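Local coordinates for protein phycocyanobilin lyase subunit alpha (Nostoc sp. PCC 7120, PDB 5N3U) that probably acts, paired with its beta subunit as a lyase, in attaching the phycocyanobilin chromophore to the alpha chain of phycocyanin, at residues Val52-Glu62 against Leu73-Leu84. Residues are numbered along the deposited sequence; the frame is centred on the assembly and turned at random.
Sequences VDALIAALEDE and LRRNAARALGKL
R74 sets out with CG opposite its carbonyl carbon (chi1 -72°) and runs extended from CG to NE, which carries its guanidinium past L59 to the far end of the type I turn A58-D61. The axes of segments 52-58 and 73-83 pass 8.6 Å apart at 144°, nearly antiparallel, within the HEAT-like alpha solenoid. At the turn R74 grips one atom side-on: NE reaches D61 O at 2.8 Å and NH2 reaches the same oxygen at 2.9 Å, with the acceptor close to the guanidinium plane. NH2 also forms a salt bridge to E62 OE2, the carboxylate turned 74° from the guanidinium, and E60 CA lies over one face. Without the guanidinium, as with an alanine here, D61 O would probably lose both donors and E62 its counter-charge, leaving the turn freer to shift. Y71 adds a cation-pi contact to R74. Deeper in, small A77 lets the helices come close: its CB meets A58 CB at 3.9 Å and packs against L55 O and CD2. L59 and L81 meet tip to tip through their CD1 atoms, while L55 lays CB against L81 CD2 and crosses L84 at about a right angle. L55 and L73 both rest on A38 of helix 31-43. D61 turns its carboxylate across L73; OD2 accepts from D64 N and from a water 2.7 Å away, which in turn accepts a weak bond from R74 N.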
loop_
_atom_site.group_PDB
_atom_site.type_symbol
_atom_site.label_atom_id
_atom_site.label_comp_id
_atom_site.label_asym_id
_atom_site.label_seq_id
_atom_site.Cartn_x
_atom_site.Cartn_y
_atom_site.Cartn_z
ATOM N N VAL A 52 -15.859 -17.896 13.082
ATOM C CA VAL A 52 -16.274 -18.896 12.114
ATOM C C VAL A 52 -17.759 -19.093 12.197
ATOM O O VAL A 52 -18.451 -19.037 11.209
ATOM C CB VAL A 52 -15.468 -20.223 12.269
ATOM C CG1 VAL A 52 -16.005 -21.342 11.391
ATOM C CG2 VAL A 52 -14.009 -20.065 11.968
ATOM N N ASP A 53 -18.295 -19.348 13.400
ATOM C CA ASP A 53 -19.731 -19.547 13.549
ATOM C C ASP A 53 -20.567 -18.371 13.098
ATOM O O ASP A 53 -21.580 -18.504 12.419
ATOM C CB ASP A 53 -20.074 -19.806 15.035
ATOM C CG ASP A 53 -19.519 -21.185 15.552
ATOM O OD1 ASP A 53 -18.954 -21.994 14.766
ATOM O OD2 ASP A 53 -19.607 -21.436 16.771
ATOM N N ALA A 54 -20.151 -17.179 13.476
ATOM C CA ALA A 54 -20.840 -15.954 13.025
ATOM C C ALA A 54 -20.843 -15.777 11.500
ATOM O O ALA A 54 -21.856 -15.342 10.874
ATOM C CB ALA A 54 -20.193 -14.748 13.697
ATOM N N LEU A 55 -19.727 -16.118 10.890
ATOM C CA LEU A 55 -19.685 -16.018 9.411
ATOM C C LEU A 55 -20.557 -17.063 8.748
ATOM O O LEU A 55 -21.238 -16.775 7.744
ATOM C CB LEU A 55 -18.252 -16.076 8.926
ATOM C CG LEU A 55 -17.434 -14.857 9.258
ATOM C CD1 LEU A 55 -15.970 -15.167 9.169
ATOM C CD2 LEU A 55 -17.812 -13.654 8.386
ATOM N N ILE A 56 -20.589 -18.274 9.305
ATOM C CA ILE A 56 -21.483 -19.285 8.824
ATOM C C ILE A 56 -22.893 -18.837 8.880
ATOM O O ILE A 56 -23.624 -19.019 7.915
ATOM C CB ILE A 56 -21.266 -20.620 9.564
ATOM C CG1 ILE A 56 -19.896 -21.149 9.179
ATOM C CG2 ILE A 56 -22.448 -21.617 9.274
ATOM C CD1 ILE A 56 -19.326 -22.303 9.991
ATOM N N ALA A 57 -23.306 -18.219 9.986
ATOM C CA ALA A 57 -24.666 -17.726 10.077
ATOM C C ALA A 57 -24.966 -16.662 8.996
ATOM O O ALA A 57 -26.018 -16.619 8.391
ATOM C CB ALA A 57 -24.891 -17.163 11.466
ATOM N N ALA A 58 -23.978 -15.826 8.713
ATOM C CA ALA A 58 -24.139 -14.766 7.704
ATOM C C ALA A 58 -24.250 -15.313 6.300
ATOM O O ALA A 58 -24.762 -14.623 5.414
ATOM C CB ALA A 58 -22.960 -13.851 7.847
ATOM N N LEU A 59 -23.880 -16.590 6.087
ATOM C CA LEU A 59 -24.220 -17.248 4.819
ATOM C C LEU A 59 -25.739 -17.368 4.536
ATOM O O LEU A 59 -26.145 -17.523 3.406
ATOM C CB LEU A 59 -23.559 -18.583 4.675
ATOM C CG LEU A 59 -22.064 -18.714 4.746
ATOM C CD1 LEU A 59 -21.624 -20.140 4.622
ATOM C CD2 LEU A 59 -21.438 -17.921 3.619
ATOM N N GLU A 60 -26.572 -17.214 5.557
ATOM C CA GLU A 60 -28.006 -17.208 5.376
ATOM C C GLU A 60 -28.620 -15.805 5.520
ATOM O O GLU A 60 -29.835 -15.695 5.562
ATOM C CB GLU A 60 -28.634 -18.142 6.425
ATOM C CG GLU A 60 -28.233 -19.571 6.089
ATOM C CD GLU A 60 -28.470 -20.588 7.216
ATOM O OE1 GLU A 60 -28.214 -21.775 6.931
ATOM O OE2 GLU A 60 -28.877 -20.238 8.356
ATOM N N ASP A 61 -27.800 -14.741 5.498
ATOM C CA ASP A 61 -28.328 -13.385 5.542
ATOM C C ASP A 61 -29.410 -13.120 4.546
ATOM O O ASP A 61 -29.310 -13.418 3.327
ATOM C CB ASP A 61 -27.218 -12.351 5.320
ATOM C CG ASP A 61 -27.714 -10.921 5.491
ATOM O OD1 ASP A 61 -28.222 -10.607 6.629
ATOM O OD2 ASP A 61 -27.661 -10.132 4.509
ATOM N N GLU A 62 -30.452 -12.465 5.037
ATOM C CA GLU A 62 -31.480 -11.899 4.163
ATOM C C GLU A 62 -31.613 -10.366 4.208
ATOM O O GLU A 62 -32.310 -9.855 3.362
ATOM C CB GLU A 62 -32.875 -12.474 4.521
ATOM C CG GLU A 62 -32.891 -13.986 4.512
ATOM C CD GLU A 62 -33.035 -14.558 3.108
ATOM O OE1 GLU A 62 -33.062 -13.803 2.093
ATOM O OE2 GLU A 62 -33.143 -15.796 2.999
ATOM N N LEU A 73 -23.608 -9.429 1.933
ATOM C CA LEU A 73 -22.967 -9.973 3.108
ATOM C C LEU A 73 -22.674 -11.466 2.892
ATOM O O LEU A 73 -21.693 -11.956 3.428
ATOM C CB LEU A 73 -23.834 -9.755 4.410
ATOM C CG LEU A 73 -23.231 -10.304 5.686
ATOM C CD1 LEU A 73 -21.943 -9.557 5.974
ATOM C CD2 LEU A 73 -24.177 -10.169 6.955
ATOM N N ARG A 74 -23.514 -12.180 2.167
ATOM C CA ARG A 74 -23.215 -13.594 1.939
ATOM C C ARG A 74 -21.904 -13.718 1.130
ATOM O O ARG A 74 -21.085 -14.549 1.418
ATOM C CB ARG A 74 -24.298 -14.286 1.177
ATOM C CG ARG A 74 -25.549 -14.501 1.990
ATOM C CD ARG A 74 -26.504 -15.382 1.220
ATOM N NE ARG A 74 -27.823 -15.317 1.832
ATOM C CZ ARG A 74 -28.817 -16.140 1.572
ATOM N NH1 ARG A 74 -28.649 -17.151 0.724
ATOM N NH2 ARG A 74 -29.989 -15.945 2.177
ATOM N N ARG A 75 -21.723 -12.844 0.162
ATOM C CA ARG A 75 -20.488 -12.858 -0.601
ATOM C C ARG A 75 -19.259 -12.652 0.257
ATOM O O ARG A 75 -18.317 -13.384 0.199
ATOM C CB ARG A 75 -20.546 -11.757 -1.686
ATOM C CG ARG A 75 -21.658 -11.893 -2.672
ATOM C CD ARG A 75 -21.770 -10.584 -3.491
ATOM N NE ARG A 75 -22.876 -10.671 -4.466
ATOM C CZ ARG A 75 -23.206 -9.683 -5.297
ATOM N NH1 ARG A 75 -22.522 -8.564 -5.262
ATOM N NH2 ARG A 75 -24.210 -9.807 -6.175
ATOM N N ASN A 76 -19.251 -11.644 1.092
ATOM C CA ASN A 76 -18.116 -11.357 1.914
ATOM C C ASN A 76 -17.863 -12.392 3.005
ATOM O O ASN A 76 -16.740 -12.716 3.285
ATOM C CB ASN A 76 -18.303 -9.984 2.612
ATOM C CG ASN A 76 -17.741 -8.864 1.786
ATOM O OD1 ASN A 76 -17.395 -9.061 0.574
ATOM N ND2 ASN A 76 -17.608 -7.718 2.401
ATOM N N ALA A 77 -18.931 -12.948 3.513
ATOM C CA ALA A 77 -18.823 -14.063 4.502
ATOM C C ALA A 77 -18.254 -15.296 3.887
ATOM O O ALA A 77 -17.371 -15.950 4.476
ATOM C CB ALA A 77 -20.180 -14.353 5.148
ATOM N N ALA A 78 -18.761 -15.664 2.731
ATOM C CA ALA A 78 -18.197 -16.765 2.000
ATOM C C ALA A 78 -16.697 -16.624 1.718
ATOM O O ALA A 78 -15.946 -17.545 1.921
ATOM C CB ALA A 78 -18.971 -17.007 0.728
ATOM N N ARG A 79 -16.284 -15.453 1.281
ATOM C CA ARG A 79 -14.871 -15.164 0.953
ATOM C C ARG A 79 -14.037 -15.239 2.218
ATOM O O ARG A 79 -12.998 -15.883 2.258
ATOM C CB ARG A 79 -14.714 -13.760 0.401
ATOM C CG ARG A 79 -15.322 -13.450 -0.921
ATOM C CD ARG A 79 -15.276 -11.938 -1.388
ATOM N NE ARG A 79 -16.049 -11.794 -2.652
ATOM C CZ ARG A 79 -16.985 -10.894 -2.939
ATOM N NH1 ARG A 79 -17.333 -9.922 -2.086
ATOM N NH2 ARG A 79 -17.552 -10.915 -4.146
ATOM N N ALA A 80 -14.527 -14.649 3.302
ATOM C CA ALA A 80 -13.826 -14.697 4.575
ATOM C C ALA A 80 -13.583 -16.128 5.076
ATOM O O ALA A 80 -12.430 -16.457 5.510
ATOM C CB ALA A 80 -14.596 -13.904 5.628
ATOM N N LEU A 81 -14.581 -16.996 4.946
ATOM C CA LEU A 81 -14.495 -18.370 5.485
ATOM C C LEU A 81 -13.420 -19.171 4.846
ATOM O O LEU A 81 -12.767 -20.019 5.494
ATOM C CB LEU A 81 -15.803 -19.088 5.392
ATOM C CG LEU A 81 -16.812 -18.543 6.357
ATOM C CD1 LEU A 81 -18.160 -19.032 6.020
ATOM C CD2 LEU A 81 -16.423 -19.048 7.728
ATOM N N GLY A 82 -13.137 -18.880 3.581
ATOM C CA GLY A 82 -12.090 -19.621 2.964
ATOM C C GLY A 82 -10.703 -19.305 3.537
ATOM O O GLY A 82 -9.850 -20.089 3.414
ATOM N N LYS A 83 -10.492 -18.137 4.108
ATOM C CA LYS A 83 -9.194 -17.692 4.590
ATOM C C LYS A 83 -8.977 -18.216 6.017
ATOM O O LYS A 83 -7.881 -18.137 6.519
ATOM C CB LYS A 83 -9.149 -16.180 4.600
ATOM C CG LYS A 83 -9.135 -15.616 3.158
ATOM C CD LYS A 83 -9.280 -14.123 3.079
ATOM C CE LYS A 83 -7.945 -13.342 3.084
ATOM N NZ LYS A 83 -7.026 -13.669 4.237
ATOM N N LEU A 84 -10.039 -18.712 6.665
ATOM C CA LEU A 84 -9.903 -19.099 8.067
ATOM C C LEU A 84 -9.520 -20.543 8.285
ATOM O O LEU A 84 -9.305 -20.888 9.392
ATOM C CB LEU A 84 -11.186 -18.733 8.816
ATOM C CG LEU A 84 -11.569 -17.266 8.696
ATOM C CD1 LEU A 84 -12.749 -16.928 9.554
ATOM C CD2 LEU A 84 -10.439 -16.327 8.994
HETATM O O HOH W 1 -26.464 -10.575 2.169
#